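Local coordinates for annexin B22 (Schistosoma mansoni, PDB 4MDU), which binds acidic phospholipid membranes and aggregates liposomes in a calcium-dependent manner, and takes part in worm reproduction and host-parasite interaction, at residues 208-213 with 249-254. Sequence-based numbering, arbitrary orientation.
Sequences SIINHE and LYLTSE
H212 and L251 mark the closest approach of the two backbones, 7.3 Å from CA to CA, where the first turn of helix 212-224, reached through the extended residues I210 and N211, passes helix 246-260 of what is predicted to be the third annexin repeat of this all-helical fold. Residues 249-254 lie inside their helix, while N211 holds the N-cap position of helix 212-224, its OD1 accepting a hydrogen bond from the backbone N of L214. The backbone N of N211 is held in turn by the side chain of Q248, three residues before L251, so the start of one helix is tied to the first turn of the other.

The apolar contact is carried by L251. With CG anti to the backbone N (chi1 178°), its side chain reaches across to 208-213, and the methyl CD2 sits in the corner formed by I210 and the ring of H212. It lies alongside the CB-CG1-CD1 branch of I210, closest at CD1 of I210, 3.9 Å from CD2 of L251. CD2 also lies over one face of the imidazole of H212 in a CH-pi contact, 4.1 Å from the ring centroid and 20° off the normal. The second methyl, CD1, comes to the same ring at ND1. A215, three residues after H212 in helix 212-224, also touches L251, and Y247 and Q248 pack on I210, extending this surface patch along both helices. Backbone closes in on the methyl as well: the carbonyl O of N211 is 3.8 Å from CD2 of L251, and CA of H212 lies 3.7 Å from that same CD2.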
loop_
_atom_site.group_PDB
_atom_site.type_symbol
_atom_site.label_atom_id
_atom_site.label_comp_id
_atom_site.label_asym_id
_atom_site.label_seq_id
_atom_site.Cartn_x
_atom_site.Cartn_y
_atom_site.Cartn_z
ATOM N N SER B 208 4.243 35.800 10.063
ATOM C CA SER B 208 5.344 36.493 9.407
ATOM C C SER B 208 5.968 35.633 8.323
ATOM O O SER B 208 6.776 36.114 7.538
ATOM C CB SER B 208 6.438 36.818 10.420
ATOM O OG SER B 208 7.172 35.649 10.733
ATOM N N ILE B 209 5.609 34.355 8.291
ATOM C CA ILE B 209 6.330 33.396 7.467
ATOM C C ILE B 209 5.462 32.756 6.372
ATOM O O ILE B 209 5.958 32.001 5.538
ATOM C CB ILE B 209 7.008 32.328 8.374
ATOM C CG1 ILE B 209 8.473 32.189 8.005
ATOM C CG2 ILE B 209 6.268 30.998 8.360
ATOM C CD1 ILE B 209 9.206 33.488 8.125
ATOM N N ILE B 210 4.171 33.071 6.375
ATOM C CA ILE B 210 3.240 32.521 5.391
ATOM C C ILE B 210 2.707 33.600 4.442
ATOM O O ILE B 210 2.950 34.777 4.655
ATOM C CB ILE B 210 2.082 31.796 6.079
ATOM C CG1 ILE B 210 1.462 32.696 7.151
ATOM C CG2 ILE B 210 2.578 30.459 6.678
ATOM C CD1 ILE B 210 0.349 32.024 7.977
ATOM N N ASN B 211 2.001 33.190 3.390
ATOM C CA ASN B 211 1.525 34.115 2.357
ATOM C C ASN B 211 0.051 33.871 2.055
ATOM O O ASN B 211 -0.296 32.924 1.348
ATOM C CB ASN B 211 2.348 33.960 1.070
ATOM C CG ASN B 211 1.952 34.968 -0.026
ATOM O OD1 ASN B 211 0.788 35.360 -0.156
ATOM N ND2 ASN B 211 2.933 35.376 -0.827
ATOM N N HIS B 212 -0.807 34.750 2.565
ATOM C CA HIS B 212 -2.249 34.560 2.460
ATOM C C HIS B 212 -2.710 34.572 1.007
ATOM O O HIS B 212 -3.571 33.785 0.598
ATOM C CB HIS B 212 -2.972 35.617 3.304
ATOM C CG HIS B 212 -2.604 35.570 4.757
ATOM N ND1 HIS B 212 -3.386 34.941 5.705
ATOM C CD2 HIS B 212 -1.521 36.046 5.420
ATOM C CE1 HIS B 212 -2.807 35.042 6.890
ATOM N NE2 HIS B 212 -1.673 35.706 6.745
ATOM N N GLU B 213 -2.099 35.443 0.217
ATOM C CA GLU B 213 -2.470 35.595 -1.180
ATOM C C GLU B 213 -2.080 34.349 -1.993
ATOM O O GLU B 213 -2.832 33.879 -2.851
ATOM C CB GLU B 213 -1.821 36.875 -1.736
ATOM C CG GLU B 213 -2.061 37.142 -3.202
ATOM C CD GLU B 213 -1.227 38.311 -3.717
ATOM O OE1 GLU B 213 -0.718 39.108 -2.897
ATOM O OE2 GLU B 213 -1.074 38.424 -4.951
ATOM N N LEU B 249 1.303 25.339 3.899
ATOM C CA LEU B 249 0.323 24.283 3.628
ATOM C C LEU B 249 -0.810 24.350 4.629
ATOM O O LEU B 249 -1.983 24.193 4.290
ATOM C CB LEU B 249 0.960 22.903 3.721
ATOM C CG LEU B 249 1.220 22.222 2.398
ATOM C CD1 LEU B 249 1.773 20.831 2.628
ATOM C CD2 LEU B 249 -0.066 22.180 1.614
ATOM N N TYR B 250 -0.442 24.565 5.880
ATOM C CA TYR B 250 -1.436 24.699 6.915
ATOM C C TYR B 250 -2.392 25.842 6.585
ATOM O O TYR B 250 -3.611 25.649 6.489
ATOM C CB TYR B 250 -0.780 24.937 8.260
ATOM C CG TYR B 250 -1.818 25.063 9.329
ATOM C CD1 TYR B 250 -2.512 23.945 9.774
ATOM C CD2 TYR B 250 -2.139 26.292 9.866
ATOM C CE1 TYR B 250 -3.485 24.045 10.751
ATOM C CE2 TYR B 250 -3.113 26.406 10.845
ATOM C CZ TYR B 250 -3.781 25.278 11.285
ATOM O OH TYR B 250 -4.751 25.386 12.260
ATOM N N LEU B 251 -1.841 27.034 6.400
ATOM C CA LEU B 251 -2.663 28.159 5.968
ATOM C C LEU B 251 -3.531 27.769 4.776
ATOM O O LEU B 251 -4.723 28.076 4.744
ATOM C CB LEU B 251 -1.806 29.364 5.608
ATOM C CG LEU B 251 -2.594 30.575 5.104
ATOM C CD1 LEU B 251 -3.542 31.079 6.198
ATOM C CD2 LEU B 251 -1.638 31.681 4.628
ATOM N N THR B 252 -2.937 27.067 3.811
ATOM C CA THR B 252 -3.652 26.688 2.595
ATOM C C THR B 252 -4.801 25.773 2.945
ATOM O O THR B 252 -5.898 25.850 2.371
ATOM C CB THR B 252 -2.721 25.988 1.567
ATOM O OG1 THR B 252 -1.639 26.861 1.245
ATOM C CG2 THR B 252 -3.464 25.683 0.290
ATOM N N SER B 253 -4.553 24.904 3.907
ATOM C CA SER B 253 -5.588 24.001 4.340
ATOM C C SER B 253 -6.756 24.789 4.942
ATOM O O SER B 253 -7.904 24.545 4.592
ATOM C CB SER B 253 -5.033 22.976 5.330
ATOM O OG SER B 253 -6.060 22.110 5.754
ATOM N N GLU B 254 -6.465 25.734 5.832
ATOM C CA GLU B 254 -7.527 26.526 6.468
ATOM C C GLU B 254 -8.350 27.281 5.434
ATOM O O GLU B 254 -9.589 27.225 5.432
ATOM C CB GLU B 254 -6.957 27.522 7.478
ATOM C CG GLU B 254 -6.170 26.890 8.624
ATOM C CD GLU B 254 -7.060 26.216 9.655
ATOM O OE1 GLU B 254 -7.498 26.899 10.610
ATOM O OE2 GLU B 254 -7.316 25.001 9.515
#